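Local coordinates for protein induced by osmotic stress (Scheffersomyces stipitis, PDB 5YWN) that probably reduces ketones, haloketones among them, to chiral alcohols with NADPH, as a member of the dihydroflavonol-4-reductase group of short-chain reductases, at residues L187-V193 with G256-S262; Y122-A128 with K167-E171; D240-A244 with L311-Y315. The protein carries 1 engineered substitution. One frame throughout, in Å; residues are numbered along the deposited sequence.

Contact 1: residues L187-V193 with G256-S262; sequences LSTVNPV and GERLLLS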
loop_
_atom_site.group_PDB
_atom_site.type_symbol
_atom_site.label_atom_id
_atom_site.label_comp_id
_atom_site.label_asym_id
_atom_site.label_seq_id
_atom_site.Cartn_x
_atom_site.Cartn_y
_atom_site.Cartn_z
ATOM N N LEU A 187 1.391 5.922 17.103
ATOM C CA LEU A 187 1.733 5.399 15.824
ATOM C C LEU A 187 1.177 4.021 15.633
ATOM O O LEU A 187 1.118 3.251 16.529
ATOM C CB LEU A 187 3.238 5.352 15.620
ATOM C CG LEU A 187 3.843 4.678 14.379
ATOM C CD1 LEU A 187 3.441 5.373 13.113
ATOM C CD2 LEU A 187 5.353 4.562 14.453
ATOM N N SER A 188 0.805 3.750 14.425
ATOM C CA SER A 188 0.472 2.423 14.015
ATOM C C SER A 188 0.917 2.166 12.579
ATOM O O SER A 188 1.099 3.073 11.861
ATOM C CB SER A 188 -1.003 2.168 14.230
ATOM O OG SER A 188 -1.787 2.959 13.433
ATOM N N THR A 189 1.116 0.912 12.209
ATOM C CA THR A 189 1.541 0.586 10.864
ATOM C C THR A 189 0.599 -0.377 10.215
ATOM O O THR A 189 -0.033 -1.134 10.861
ATOM C CB THR A 189 2.997 0.023 10.748
ATOM O OG1 THR A 189 3.063 -1.324 11.190
ATOM C CG2 THR A 189 3.995 0.865 11.484
ATOM N N VAL A 190 0.555 -0.320 8.906
ATOM C CA VAL A 190 -0.131 -1.288 8.094
ATOM C C VAL A 190 0.865 -1.992 7.158
ATOM O O VAL A 190 1.574 -1.368 6.447
ATOM C CB VAL A 190 -1.310 -0.663 7.369
ATOM C CG1 VAL A 190 -1.985 -1.652 6.471
ATOM C CG2 VAL A 190 -2.274 -0.061 8.346
ATOM N N ASN A 191 0.885 -3.298 7.199
ATOM C CA ASN A 191 1.881 -4.110 6.529
ATOM C C ASN A 191 1.233 -5.073 5.501
ATOM O O ASN A 191 0.915 -6.189 5.771
ATOM C CB ASN A 191 2.755 -4.871 7.536
ATOM C CG ASN A 191 3.480 -3.969 8.490
ATOM O OD1 ASN A 191 2.900 -3.262 9.213
ATOM N ND2 ASN A 191 4.761 -4.015 8.449
ATOM N N PRO A 192 0.969 -4.559 4.324
ATOM C CA PRO A 192 0.331 -5.353 3.280
ATOM C C PRO A 192 1.249 -6.241 2.453
ATOM O O PRO A 192 2.377 -5.968 2.269
ATOM C CB PRO A 192 -0.320 -4.315 2.382
ATOM C CG PRO A 192 0.041 -3.048 2.921
ATOM C CD PRO A 192 1.123 -3.191 3.892
ATOM N N VAL A 193 0.637 -7.272 1.908
ATOM C CA VAL A 193 1.154 -8.090 0.837
ATOM C C VAL A 193 0.814 -7.470 -0.531
ATOM O O VAL A 193 0.503 -6.325 -0.594
ATOM C CB VAL A 193 0.680 -9.555 0.947
ATOM C CG1 VAL A 193 1.093 -10.129 2.266
ATOM C CG2 VAL A 193 -0.808 -9.653 0.742
ATOM N N GLY A 256 -0.018 1.669 18.617
ATOM C CA GLY A 256 1.219 0.961 18.813
ATOM C C GLY A 256 1.286 -0.420 18.201
ATOM O O GLY A 256 2.110 -1.169 18.548
ATOM N N GLU A 257 0.394 -0.698 17.278
ATOM C CA GLU A 257 0.338 -1.957 16.578
ATOM C C GLU A 257 0.860 -1.929 15.143
ATOM O O GLU A 257 0.762 -0.965 14.479
ATOM C CB GLU A 257 -1.084 -2.549 16.590
ATOM C CG GLU A 257 -1.843 -2.493 17.883
ATOM C CD GLU A 257 -1.650 -3.699 18.752
ATOM O OE1 GLU A 257 -0.849 -4.525 18.419
ATOM O OE2 GLU A 257 -2.290 -3.804 19.787
ATOM N N ARG A 258 1.385 -3.070 14.721
ATOM C CA ARG A 258 1.614 -3.417 13.358
ATOM C C ARG A 258 0.515 -4.351 12.873
ATOM O O ARG A 258 0.156 -5.303 13.518
ATOM C CB ARG A 258 2.937 -4.084 13.133
ATOM C CG ARG A 258 4.169 -3.421 13.649
ATOM C CD ARG A 258 5.311 -4.375 13.562
ATOM N NE ARG A 258 6.023 -4.357 12.331
ATOM C CZ ARG A 258 6.749 -5.367 11.889
ATOM N NH1 ARG A 258 6.798 -6.474 12.551
ATOM N NH2 ARG A 258 7.410 -5.256 10.794
ATOM N N LEU A 259 -0.018 -4.026 11.720
ATOM C CA LEU A 259 -1.079 -4.789 11.151
ATOM C C LEU A 259 -0.676 -5.504 9.878
ATOM O O LEU A 259 -0.347 -4.899 8.927
ATOM C CB LEU A 259 -2.240 -3.881 10.882
ATOM C CG LEU A 259 -2.766 -3.129 12.050
ATOM C CD1 LEU A 259 -3.852 -2.180 11.629
ATOM C CD2 LEU A 259 -3.193 -4.112 13.077
ATOM N N LEU A 260 -0.698 -6.810 9.925
ATOM C CA LEU A 260 -0.336 -7.626 8.796
ATOM C C LEU A 260 -1.575 -7.850 7.947
ATOM O O LEU A 260 -2.480 -8.461 8.379
ATOM C CB LEU A 260 0.198 -8.958 9.277
ATOM C CG LEU A 260 0.523 -10.138 8.364
ATOM C CD1 LEU A 260 1.533 -9.792 7.299
ATOM C CD2 LEU A 260 0.961 -11.369 9.123
ATOM N N LEU A 261 -1.569 -7.316 6.751
ATOM C CA LEU A 261 -2.713 -7.371 5.866
ATOM C C LEU A 261 -2.479 -8.341 4.735
ATOM O O LEU A 261 -1.919 -8.014 3.742
ATOM C CB LEU A 261 -3.054 -5.981 5.348
ATOM C CG LEU A 261 -4.007 -5.065 6.100
ATOM C CD1 LEU A 261 -5.451 -5.416 5.806
ATOM C CD2 LEU A 261 -3.756 -5.157 7.583
ATOM N N SER A 262 -2.897 -9.556 4.964
ATOM C CA SER A 262 -2.683 -10.676 4.088
ATOM C C SER A 262 -3.886 -11.625 4.035
ATOM O O SER A 262 -4.415 -11.970 5.028
ATOM C CB SER A 262 -1.455 -11.432 4.586
ATOM O OG SER A 262 -1.096 -12.385 3.693
#

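Contact 2: residues Y122-A128 with K167-E171; sequences YTSSVVA and KQFAE. With NAP (NADP nicotinamide-adenine-dinucleotide phosphate), chain B.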
loop_
_atom_site.group_PDB
_atom_site.type_symbol
_atom_site.label_atom_id
_atom_site.label_comp_id
_atom_site.label_asym_id
_atom_site.label_seq_id
_atom_site.Cartn_x
_atom_site.Cartn_y
_atom_site.Cartn_z
ATOM N N TYR A 122 1.772 4.671 9.424
ATOM C CA TYR A 122 2.751 4.481 8.413
ATOM C C TYR A 122 2.407 3.267 7.552
ATOM O O TYR A 122 2.170 2.229 8.052
ATOM C CB TYR A 122 4.124 4.321 9.017
ATOM C CG TYR A 122 5.162 4.000 8.011
ATOM C CD1 TYR A 122 5.509 4.915 7.061
ATOM C CD2 TYR A 122 5.736 2.769 7.959
ATOM C CE1 TYR A 122 6.434 4.646 6.123
ATOM C CE2 TYR A 122 6.662 2.478 7.024
ATOM C CZ TYR A 122 6.988 3.429 6.094
ATOM O OH TYR A 122 7.857 3.174 5.154
ATOM N N THR A 123 2.409 3.445 6.253
ATOM C CA THR A 123 2.152 2.364 5.340
ATOM C C THR A 123 3.480 1.585 5.101
ATOM O O THR A 123 4.306 1.988 4.395
ATOM C CB THR A 123 1.560 2.801 3.978
ATOM O OG1 THR A 123 0.465 3.660 4.127
ATOM C CG2 THR A 123 1.177 1.593 3.130
ATOM N N SER A 124 3.595 0.459 5.747
ATOM C CA SER A 124 4.743 -0.386 5.603
ATOM C C SER A 124 4.439 -1.456 4.559
ATOM O O SER A 124 3.796 -1.179 3.608
ATOM C CB SER A 124 5.169 -0.993 6.927
ATOM O OG SER A 124 6.455 -1.478 6.922
ATOM N N SER A 125 4.993 -2.637 4.752
ATOM C CA SER A 125 4.816 -3.764 3.888
ATOM C C SER A 125 5.247 -5.079 4.521
ATOM O O SER A 125 6.049 -5.100 5.385
ATOM C CB SER A 125 5.573 -3.555 2.588
ATOM O OG SER A 125 5.571 -4.673 1.804
ATOM N N VAL A 126 4.798 -6.170 3.950
ATOM C CA VAL A 126 5.252 -7.471 4.356
ATOM C C VAL A 126 6.764 -7.609 4.172
ATOM O O VAL A 126 7.344 -8.315 4.860
ATOM C CB VAL A 126 4.526 -8.627 3.645
ATOM C CG1 VAL A 126 4.917 -8.732 2.202
ATOM C CG2 VAL A 126 4.689 -9.912 4.413
ATOM N N VAL A 127 7.333 -6.871 3.245
ATOM C CA VAL A 127 8.745 -6.881 2.964
ATOM C C VAL A 127 9.590 -6.386 4.126
ATOM O O VAL A 127 10.728 -6.701 4.193
ATOM C CB VAL A 127 9.136 -6.223 1.640
ATOM C CG1 VAL A 127 8.285 -6.762 0.516
ATOM C CG2 VAL A 127 9.077 -4.721 1.722
ATOM N N ALA A 128 8.987 -5.617 5.004
ATOM C CA ALA A 128 9.579 -5.228 6.264
ATOM C C ALA A 128 9.775 -6.394 7.238
ATOM O O ALA A 128 10.554 -6.320 8.086
ATOM C CB ALA A 128 8.852 -4.069 6.916
ATOM N N LYS A 167 11.547 -0.394 3.157
ATOM C CA LYS A 167 10.449 -0.593 4.045
ATOM C C LYS A 167 10.821 -0.983 5.480
ATOM O O LYS A 167 10.355 -0.414 6.388
ATOM C CB LYS A 167 9.397 -1.514 3.424
ATOM C CG LYS A 167 8.973 -1.209 2.028
ATOM C CD LYS A 167 8.371 0.148 1.851
ATOM C CE LYS A 167 7.237 0.367 2.774
ATOM N NZ LYS A 167 6.494 1.589 2.475
ATOM N N GLN A 168 11.723 -1.926 5.627
ATOM C CA GLN A 168 12.147 -2.356 6.905
ATOM C C GLN A 168 12.768 -1.221 7.702
ATOM O O GLN A 168 12.417 -1.044 8.780
ATOM C CB GLN A 168 13.186 -3.460 6.750
ATOM C CG GLN A 168 13.696 -4.055 8.038
ATOM C CD GLN A 168 15.086 -4.679 7.966
ATOM O OE1 GLN A 168 15.776 -4.718 8.937
ATOM N NE2 GLN A 168 15.459 -5.178 6.824
ATOM N N PHE A 169 13.692 -0.499 7.113
ATOM C CA PHE A 169 14.368 0.614 7.750
ATOM C C PHE A 169 13.533 1.863 8.071
ATOM O O PHE A 169 13.640 2.395 9.101
ATOM C CB PHE A 169 15.727 0.901 7.118
ATOM C CG PHE A 169 16.641 -0.270 7.182
ATOM C CD1 PHE A 169 17.155 -0.674 8.355
ATOM C CD2 PHE A 169 16.874 -1.021 6.091
ATOM C CE1 PHE A 169 17.935 -1.802 8.435
ATOM C CE2 PHE A 169 17.638 -2.151 6.156
ATOM C CZ PHE A 169 18.166 -2.540 7.326
ATOM N N ALA A 170 12.679 2.236 7.165
ATOM C CA ALA A 170 11.747 3.278 7.434
ATOM C C ALA A 170 10.822 2.928 8.579
ATOM O O ALA A 170 10.709 3.690 9.436
ATOM C CB ALA A 170 10.974 3.625 6.216
ATOM N N GLU A 171 10.254 1.737 8.599
ATOM C CA GLU A 171 9.396 1.309 9.683
ATOM C C GLU A 171 10.093 1.241 11.047
ATOM O O GLU A 171 9.578 1.714 11.992
ATOM C CB GLU A 171 8.641 0.012 9.391
ATOM C CG GLU A 171 7.461 -0.231 10.333
ATOM C CD GLU A 171 6.876 -1.633 10.400
ATOM O OE1 GLU A 171 6.951 -2.389 9.476
ATOM O OE2 GLU A 171 6.333 -1.935 11.434
HETATM P PA NAP B . 2.334 3.594 -6.196
HETATM O O1A NAP B . 0.960 3.373 -6.783
HETATM O O2A NAP B . 3.511 3.846 -7.107
HETATM O O5B NAP B . 2.242 4.809 -5.144
HETATM C C5B NAP B . 3.412 5.532 -4.770
HETATM C C4B NAP B . 3.079 7.012 -4.626
HETATM O O4B NAP B . 4.037 7.650 -3.774
HETATM C C3B NAP B . 3.105 7.724 -5.970
HETATM O O3B NAP B . 1.820 8.273 -6.277
HETATM C C2B NAP B . 4.143 8.822 -5.850
HETATM O O2B NAP B . 3.556 10.100 -6.076
HETATM C C1B NAP B . 4.702 8.728 -4.438
HETATM N N9A NAP B . 6.164 8.473 -4.484
HETATM C C8A NAP B . 6.752 7.362 -4.968
HETATM N N7A NAP B . 8.103 7.451 -4.861
HETATM C C5A NAP B . 8.395 8.638 -4.300
HETATM C C6A NAP B . 9.625 9.363 -3.906
HETATM N N6A NAP B . 10.851 8.819 -4.098
HETATM N N1A NAP B . 9.482 10.586 -3.350
HETATM C C2A NAP B . 8.273 11.147 -3.150
HETATM N N3A NAP B . 7.121 10.540 -3.486
HETATM C C4A NAP B . 7.112 9.309 -4.053
HETATM O O3 NAP B . 2.686 2.337 -5.252
HETATM P PN NAP B . 1.522 1.561 -4.458
HETATM O O1N NAP B . 1.483 0.135 -4.951
HETATM O O2N NAP B . 0.271 2.408 -4.503
HETATM O O5D NAP B . 2.071 1.556 -2.944
HETATM C C5D NAP B . 1.530 2.452 -1.975
HETATM C C4D NAP B . 2.257 2.279 -0.647
HETATM O O4D NAP B . 1.842 1.066 -0.010
HETATM C C3D NAP B . 3.765 2.214 -0.835
HETATM O O3D NAP B . 4.405 3.317 -0.187
HETATM C C2D NAP B . 4.213 0.901 -0.225
HETATM O O2D NAP B . 5.169 1.124 0.817
HETATM C C1D NAP B . 2.960 0.238 0.327
HETATM N N1N NAP B . 2.800 -1.100 -0.252
HETATM C C2N NAP B . 2.084 -1.257 -1.373
HETATM C C3N NAP B . 1.921 -2.517 -1.938
HETATM C C7N NAP B . 1.117 -2.685 -3.193
HETATM O O7N NAP B . 1.186 -3.734 -3.812
HETATM N N7N NAP B . 0.345 -1.678 -3.601
HETATM C C4N NAP B . 2.508 -3.617 -1.331
HETATM C C5N NAP B . 3.245 -3.428 -0.172
HETATM C C6N NAP B . 3.377 -2.147 0.352
HETATM P P2B NAP B . 3.505 10.726 -7.558
HETATM O O1X NAP B . 3.477 12.218 -7.323
HETATM O O2X NAP B . 4.770 10.222 -8.210
HETATM O O3X NAP B . 2.234 10.163 -8.148
HETATM O O HOH W 1 13.716 -5.838 4.476
#

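Contact 3: residues D240-A244 with L311-Y315; sequences DVAKA and LGFEY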
loop_
_atom_site.group_PDB
_atom_site.type_symbol
_atom_site.label_atom_id
_atom_site.label_comp_id
_atom_site.label_asym_id
_atom_site.label_seq_id
_atom_site.Cartn_x
_atom_site.Cartn_y
_atom_site.Cartn_z
ATOM N N ASP A 240 -9.739 -3.452 1.325
ATOM C CA ASP A 240 -9.382 -3.936 2.618
ATOM C C ASP A 240 -8.169 -3.207 3.255
ATOM O O ASP A 240 -8.179 -2.921 4.386
ATOM C CB ASP A 240 -9.210 -5.430 2.596
ATOM C CG ASP A 240 -10.492 -6.160 2.297
ATOM O OD1 ASP A 240 -11.505 -5.764 2.779
ATOM O OD2 ASP A 240 -10.462 -7.119 1.585
ATOM N N VAL A 241 -7.151 -2.906 2.462
ATOM C CA VAL A 241 -6.025 -2.158 2.943
ATOM C C VAL A 241 -6.443 -0.766 3.402
ATOM O O VAL A 241 -6.058 -0.330 4.448
ATOM C CB VAL A 241 -4.865 -2.078 1.967
ATOM C CG1 VAL A 241 -3.736 -1.331 2.615
ATOM C CG2 VAL A 241 -4.392 -3.451 1.606
ATOM N N ALA A 242 -7.298 -0.146 2.628
ATOM C CA ALA A 242 -7.826 1.137 2.977
ATOM C C ALA A 242 -8.638 1.122 4.284
ATOM O O ALA A 242 -8.437 1.918 5.098
ATOM C CB ALA A 242 -8.616 1.735 1.841
ATOM N N LYS A 243 -9.476 0.137 4.449
ATOM C CA LYS A 243 -10.236 -0.030 5.645
ATOM C C LYS A 243 -9.325 -0.226 6.825
ATOM O O LYS A 243 -9.602 0.262 7.847
ATOM C CB LYS A 243 -11.265 -1.130 5.541
ATOM C CG LYS A 243 -12.412 -0.796 4.628
ATOM C CD LYS A 243 -13.556 -1.778 4.690
ATOM C CE LYS A 243 -13.294 -3.038 3.912
ATOM N NZ LYS A 243 -14.466 -3.889 3.809
ATOM N N ALA A 244 -8.220 -0.935 6.630
ATOM C CA ALA A 244 -7.211 -1.118 7.652
ATOM C C ALA A 244 -6.553 0.183 8.086
ATOM O O ALA A 244 -6.313 0.376 9.224
ATOM C CB ALA A 244 -6.181 -2.142 7.267
ATOM N N LEU A 311 -9.074 -5.410 13.398
ATOM C CA LEU A 311 -9.843 -4.915 12.285
ATOM C C LEU A 311 -11.339 -5.211 12.352
ATOM O O LEU A 311 -12.112 -4.371 12.109
ATOM C CB LEU A 311 -9.277 -5.374 10.953
ATOM C CG LEU A 311 -7.899 -4.917 10.505
ATOM C CD1 LEU A 311 -7.599 -5.572 9.197
ATOM C CD2 LEU A 311 -7.826 -3.422 10.432
ATOM N N GLY A 312 -11.687 -6.430 12.684
ATOM C CA GLY A 312 -13.063 -6.824 12.856
ATOM C C GLY A 312 -13.956 -6.821 11.615
ATOM O O GLY A 312 -15.117 -6.704 11.737
ATOM N N PHE A 313 -13.377 -6.957 10.443
ATOM C CA PHE A 313 -14.127 -7.170 9.233
ATOM C C PHE A 313 -13.559 -8.289 8.392
ATOM O O PHE A 313 -12.468 -8.663 8.556
ATOM C CB PHE A 313 -14.305 -5.893 8.422
ATOM C CG PHE A 313 -13.027 -5.275 7.980
ATOM C CD1 PHE A 313 -12.417 -5.684 6.837
ATOM C CD2 PHE A 313 -12.459 -4.274 8.708
ATOM C CE1 PHE A 313 -11.242 -5.132 6.439
ATOM C CE2 PHE A 313 -11.291 -3.709 8.316
ATOM C CZ PHE A 313 -10.677 -4.129 7.177
ATOM N N GLU A 314 -14.361 -8.815 7.503
ATOM C CA GLU A 314 -13.987 -9.848 6.584
ATOM C C GLU A 314 -13.418 -9.272 5.277
ATOM O O GLU A 314 -13.837 -8.239 4.831
ATOM C CB GLU A 314 -15.170 -10.748 6.287
ATOM C CG GLU A 314 -15.586 -11.651 7.416
ATOM C CD GLU A 314 -14.509 -12.569 7.917
ATOM O OE1 GLU A 314 -13.633 -13.011 7.177
ATOM O OE2 GLU A 314 -14.565 -12.861 9.092
ATOM N N TYR A 315 -12.440 -9.948 4.723
ATOM C CA TYR A 315 -11.777 -9.533 3.512
ATOM C C TYR A 315 -12.520 -9.910 2.224
ATOM O O TYR A 315 -13.221 -10.819 2.197
ATOM C CB TYR A 315 -10.360 -10.106 3.481
ATOM C CG TYR A 315 -9.382 -9.658 4.555
ATOM C CD1 TYR A 315 -9.415 -8.383 5.097
ATOM C CD2 TYR A 315 -8.399 -10.506 4.991
ATOM C CE1 TYR A 315 -8.512 -7.993 6.052
ATOM C CE2 TYR A 315 -7.503 -10.136 5.946
ATOM C CZ TYR A 315 -7.537 -8.889 6.470
ATOM O OH TYR A 315 -6.644 -8.566 7.407
HETATM O O HOH W 2 -13.843 -6.514 3.000
#

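Contact 1: residues L187-V193 with G256-S262
T189 and R258 pair across two parallel strands, their side chains running alongside each other in the same direction so that T189 OG1 lies 3.4 Å from R258 CB. With chi1 at 75°, OG1 sits between the backbone N and the carbonyl carbon of T189. From there it donates to N191 OD1 at 2.8 Å, in the carbonyl plane, which helps to fix the rotation of the amide. N191 in turn crosses R258 at a slant, with amide and guanidinium planes 84° apart and ND2 3.7 Å from R258 NH2. The opposite face of the strands is apolar: V190 CG1 meets L261 CG at 4.0 Å, and V190 CG2 approaches L259 CD1 at 4.2 Å. Between the faces run the backbone bonds, in which T189 and N191 each use both N and O; N191 N reaches L259 O at 2.7 Å, and L261 N reaches N191 O at 2.9 Å, nearly straight at 173°. Strands 186-192 and 258-261 are the last two of the seven-stranded parallel sheet of this Rossmann-type fold, with 258-261 outermost. V190 turns its own backbone groups the other way, to Y122 and S124 of the preceding strand and its exit. Further out, E171 receives both polar ends: its OE2 forms a salt bridge with R258 NE, and its OE1 accepts from N191 ND2. The carbonyls of E144 and S146 hold R258 NH1, and W147 makes a cation-pi contact with the guanidinium. Just past the end of strand 186-192, V193 N donates to L261 O at 3.2 Å, and V193 touches the bound NADP.

Contact 2: residues Y122-A128 with K167-E171
S124 and E171 reach each other because both side chains leave with the next heavy atom anti to the backbone N (chi1 -162° and -164°) and E171 continues extended; S124 OG then donates to E171 OE1 at 2.8 Å, from above the carboxylate plane by 37°. The bond ties the exit of strand 119-123 to helix 159-181 of the Rossmann-type fold, the helix on which Y163 and K167 have the Tyr-x-x-x-Lys spacing of short-chain dehydrogenases; both bind NADP. K167 bends twice along its chain, curling its end back toward the strand. NZ lies 2.9 Å from T123 O, in a hydrogen bond, though the position of NZ is less sure because it is modelled too near the nicotinamide ribose. Nearer the backbone of the lysine, V127 CG2 packs on K167 CG at 3.5 Å. The Y122 hydroxyl end comes up against the helix, where OH is 3.3 Å from A170 CB. A128 CB, pointing at the helix, lies 3.6 Å from E171 OE1 and also rests on the backbone of Q168. E171 is buried yet well supplied, OE2 accepting from W175 NE1 as well as pairing with R258. On the cofactor side, S125 CB is 3.4 Å from C6N of the NADP nicotinamide ring, and S125 OG accepts from V127 N in an ST turn that shapes the loop here. Next to K167 on the helix, Q168 OE1 accepts from R172 NE while NE2 donates to L150 O. One water completes the junction, donating to V127 O at 3.1 Å and accepting from Q168 NE2 at 3.0 Å.

Contact 3: residues D240-A244 with L311-Y315
F313 packs against K243. The ring, set between its backbone N and carbonyl carbon (chi1 60°), takes K243 CE over one face in a CH-pi contact 4.3 Å from the centroid, while K243 CB reaches F313 CZ at 3.5 Å and A244 N lies at the ring edge, near its plane. With F313 cut back to an alanine, the aliphatic chain of K243 would probably lose its aromatic support, and a gap would be likely to open beside A244. Apolar contact continues where L311 CD2 touches A244 CB at 3.8 Å. The polar side is mediated by water: a single molecule donates to D240 OD1 and to E314 O, and accepts from K243 NZ at 2.8 Å, bridging a lysine and an aspartate whose direct ion pair is long. D240 OD2 lies 3.4 Å from Y315 CA and accepts from F316 N, which pins the chain just past Y315, and the Y315 ring stands obliquely to the carboxylate. Helix 238-250 thus meets the turn that leaves helix 305-311 through G312, whose phi is positive; A244, L311 and Y315 all touch L261 of strand 258-261, and K243 also leans on L21 of helix 13-24.

In the fold
Contacts 1 and 2 join directly: R258 NE and E171 OE2 form a salt bridge of 2.6 Å, and V190 O lies 2.8 Å from S124 N; strands 119-123 and 186-192, one from each contact, are neighbours in the sheet. Their centres are 9 Å apart, and both touch the NADP pocket, contact 2 through T123, S124, S125 and K167, contact 1 through P192 and V193. Contact 3 is attached to the other face of contact 1, where L261 CD1 approaches A244 CB at 3.7 Å; its A244 side chain is about 11 Å from the bound NADP. Contacts 2 and 3 do not touch, their nearest atoms being about 6 Å apart and their centres 19 Å.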